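Long-range contact in MmoQ Response regulator (Methylococcus capsulatus, PDB 3LJX), which probably acts as a response regulator that makes cyclic di-GMP from two GTP molecules, this chain being the fragment that carries its HDOD domain: residues G139-V144 / M187-W192. Sequence-based numbering, arbitrary orientation.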
loop_
_atom_site.group_PDB
_atom_site.type_symbol
_atom_site.label_atom_id
_atom_site.label_comp_id
_atom_site.label_asym_id
_atom_site.label_seq_id
_atom_site.Cartn_x
_atom_site.Cartn_y
_atom_site.Cartn_z
ATOM N N GLY A 139 -5.233 0.305 0.071
ATOM C CA GLY A 139 -4.932 1.180 -1.046
ATOM C C GLY A 139 -3.499 1.685 -0.936
ATOM O O GLY A 139 -2.730 1.646 -1.898
ATOM N N LEU A 140 -3.134 2.149 0.254
ATOM C CA LEU A 140 -1.778 2.611 0.511
ATOM C C LEU A 140 -0.727 1.575 0.095
ATOM O O LEU A 140 0.312 1.919 -0.501
ATOM C CB LEU A 140 -1.619 2.929 1.997
ATOM C CG LEU A 140 -0.296 3.538 2.450
ATOM C CD1 LEU A 140 -0.184 4.990 1.970
ATOM C CD2 LEU A 140 -0.153 3.462 3.976
ATOM N N LEU A 141 -1.012 0.310 0.398
ATOM C CA LEU A 141 -0.023 -0.767 0.307
ATOM C C LEU A 141 -0.128 -1.584 -0.980
ATOM O O LEU A 141 0.674 -2.484 -1.204
ATOM C CB LEU A 141 -0.188 -1.708 1.503
ATOM C CG LEU A 141 0.596 -1.511 2.809
ATOM C CD1 LEU A 141 1.377 -0.185 2.886
ATOM C CD2 LEU A 141 -0.295 -1.725 4.034
ATOM N N ALA A 142 -1.113 -1.262 -1.819
ATOM C CA ALA A 142 -1.469 -2.069 -2.998
ATOM C C ALA A 142 -0.320 -2.468 -3.945
ATOM O O ALA A 142 -0.448 -3.434 -4.716
ATOM C CB ALA A 142 -2.586 -1.370 -3.789
ATOM N N ASP A 143 0.785 -1.724 -3.922
ATOM C CA ASP A 143 1.944 -2.109 -4.735
ATOM C C ASP A 143 3.265 -1.907 -3.998
ATOM O O ASP A 143 4.295 -1.560 -4.592
ATOM C CB ASP A 143 1.942 -1.424 -6.110
ATOM C CG ASP A 143 1.960 0.087 -6.019
ATOM O OD1 ASP A 143 2.057 0.636 -4.898
ATOM O OD2 ASP A 143 1.865 0.731 -7.082
ATOM N N VAL A 144 3.226 -2.160 -2.694
ATOM C CA VAL A 144 4.407 -2.050 -1.867
ATOM C C VAL A 144 5.519 -3.000 -2.344
ATOM O O VAL A 144 6.691 -2.794 -2.042
ATOM C CB VAL A 144 4.066 -2.294 -0.374
ATOM C CG1 VAL A 144 3.782 -3.778 -0.112
ATOM C CG2 VAL A 144 5.195 -1.803 0.500
HETATM N N MSE A 187 2.506 -11.293 -1.169
HETATM C CA MSE A 187 3.227 -12.067 -0.165
HETATM C C MSE A 187 3.511 -11.202 1.046
HETATM O O MSE A 187 3.381 -11.660 2.170
HETATM C CB MSE A 187 4.533 -12.629 -0.713
HETATM C CG MSE A 187 4.345 -13.638 -1.846
HETATM SE SE MSE A 187 6.080 -14.130 -2.613
HETATM C CE MSE A 187 6.939 -14.823 -1.000
ATOM N N LEU A 188 3.891 -9.948 0.807
ATOM C CA LEU A 188 4.135 -9.004 1.896
ATOM C C LEU A 188 2.838 -8.814 2.702
ATOM O O LEU A 188 2.827 -8.954 3.938
ATOM C CB LEU A 188 4.630 -7.667 1.327
ATOM C CG LEU A 188 6.126 -7.330 1.452
ATOM C CD1 LEU A 188 7.003 -8.571 1.448
ATOM C CD2 LEU A 188 6.589 -6.339 0.395
ATOM N N LEU A 189 1.746 -8.519 1.995
ATOM C CA LEU A 189 0.472 -8.242 2.654
ATOM C C LEU A 189 0.022 -9.467 3.440
ATOM O O LEU A 189 -0.540 -9.359 4.536
ATOM C CB LEU A 189 -0.606 -7.833 1.638
ATOM C CG LEU A 189 -0.419 -6.502 0.905
ATOM C CD1 LEU A 189 -1.558 -6.261 -0.091
ATOM C CD2 LEU A 189 -0.315 -5.334 1.884
ATOM N N THR A 190 0.275 -10.639 2.878
ATOM C CA THR A 190 -0.050 -11.864 3.579
ATOM C C THR A 190 0.815 -12.008 4.841
ATOM O O THR A 190 0.294 -12.320 5.916
ATOM C CB THR A 190 0.129 -13.064 2.669
ATOM O OG1 THR A 190 -0.855 -13.002 1.635
ATOM C CG2 THR A 190 -0.028 -14.366 3.452
ATOM N N ASP A 191 2.118 -11.756 4.726
ATOM C CA ASP A 191 2.981 -11.800 5.912
ATOM C C ASP A 191 2.529 -10.796 6.968
ATOM O O ASP A 191 2.661 -11.064 8.153
ATOM C CB ASP A 191 4.463 -11.551 5.586
ATOM C CG ASP A 191 5.396 -11.939 6.763
ATOM O OD1 ASP A 191 5.388 -13.139 7.157
ATOM O OD2 ASP A 191 6.135 -11.065 7.297
ATOM N N TRP A 192 1.995 -9.648 6.543
ATOM C CA TRP A 192 1.662 -8.583 7.493
ATOM C C TRP A 192 0.281 -8.739 8.133
ATOM O O TRP A 192 -0.142 -7.891 8.926
ATOM C CB TRP A 192 1.801 -7.205 6.841
ATOM C CG TRP A 192 3.174 -6.960 6.340
ATOM C CD1 TRP A 192 4.290 -7.722 6.590
ATOM C CD2 TRP A 192 3.596 -5.899 5.485
ATOM N NE1 TRP A 192 5.383 -7.185 5.947
ATOM C CE2 TRP A 192 4.983 -6.063 5.262
ATOM C CE3 TRP A 192 2.939 -4.819 4.885
ATOM C CZ2 TRP A 192 5.720 -5.192 4.467
ATOM C CZ3 TRP A 192 3.671 -3.951 4.097
ATOM C CH2 TRP A 192 5.048 -4.141 3.896
#
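In the helical core of the HDOD domain, Leu141 and Val144 flank the bend where helix 132-141 gives way to helix 144-152; Leu141 packs against Leu189 and Trp192, Val144 against Leu188 and Trp192, at the end of helix 181-191. The contact is wholly apolar and buries 230 Å² in all. Leu189 reaches across with one branch: its CD2 lies 3.6 Å from Leu141 CB and also leans on Leu141 CG. Its CG lies anti to the carbonyl carbon (chi1 -67°); CD1 is the extended branch (chi2 179°), and it is the other methyl, CD2, turned aside from it, that meets Leu141. Trp192 offers the rim of its six-membered ring rather than a face. Its CZ3 stands 4.1 Å from Leu141 CG, and the adjoining CH2 stands 4.1 Å from Val144 CG2, both aliphatic carbons lying near the ring plane. Val144 splits its two methyls between partners: CG2, anti to the backbone N, goes to the indole, whereas CG1 meets Leu188 CD2 at 3.8 Å. The carbonyl oxygen of Leu188 sits 3.1 Å above one indole face, toward its rim. That same oxygen accepts the backbone bond from Trp192 N (2.8 Å to Leu188 O), and the indole lies back over the last turn of its own helix. Met10 also touches Leu188 and Trp192, and Leu202 of helix 196-204 covers Leu189. Behind the bend, Arg116 bonds Gly139 O and makes a salt bridge to Asp143. The sequence from Gly139 to Val144 resembles the Gly-Leu-Leu-His-Asp-Ile type of motif of HD-superfamily hydrolases, with Ala142 where the histidine would stand. The hydrophobic backing of what appears to be a degenerate HD motif by a later helix is consistent with the all-helical, HD-related fold of HDOD domains.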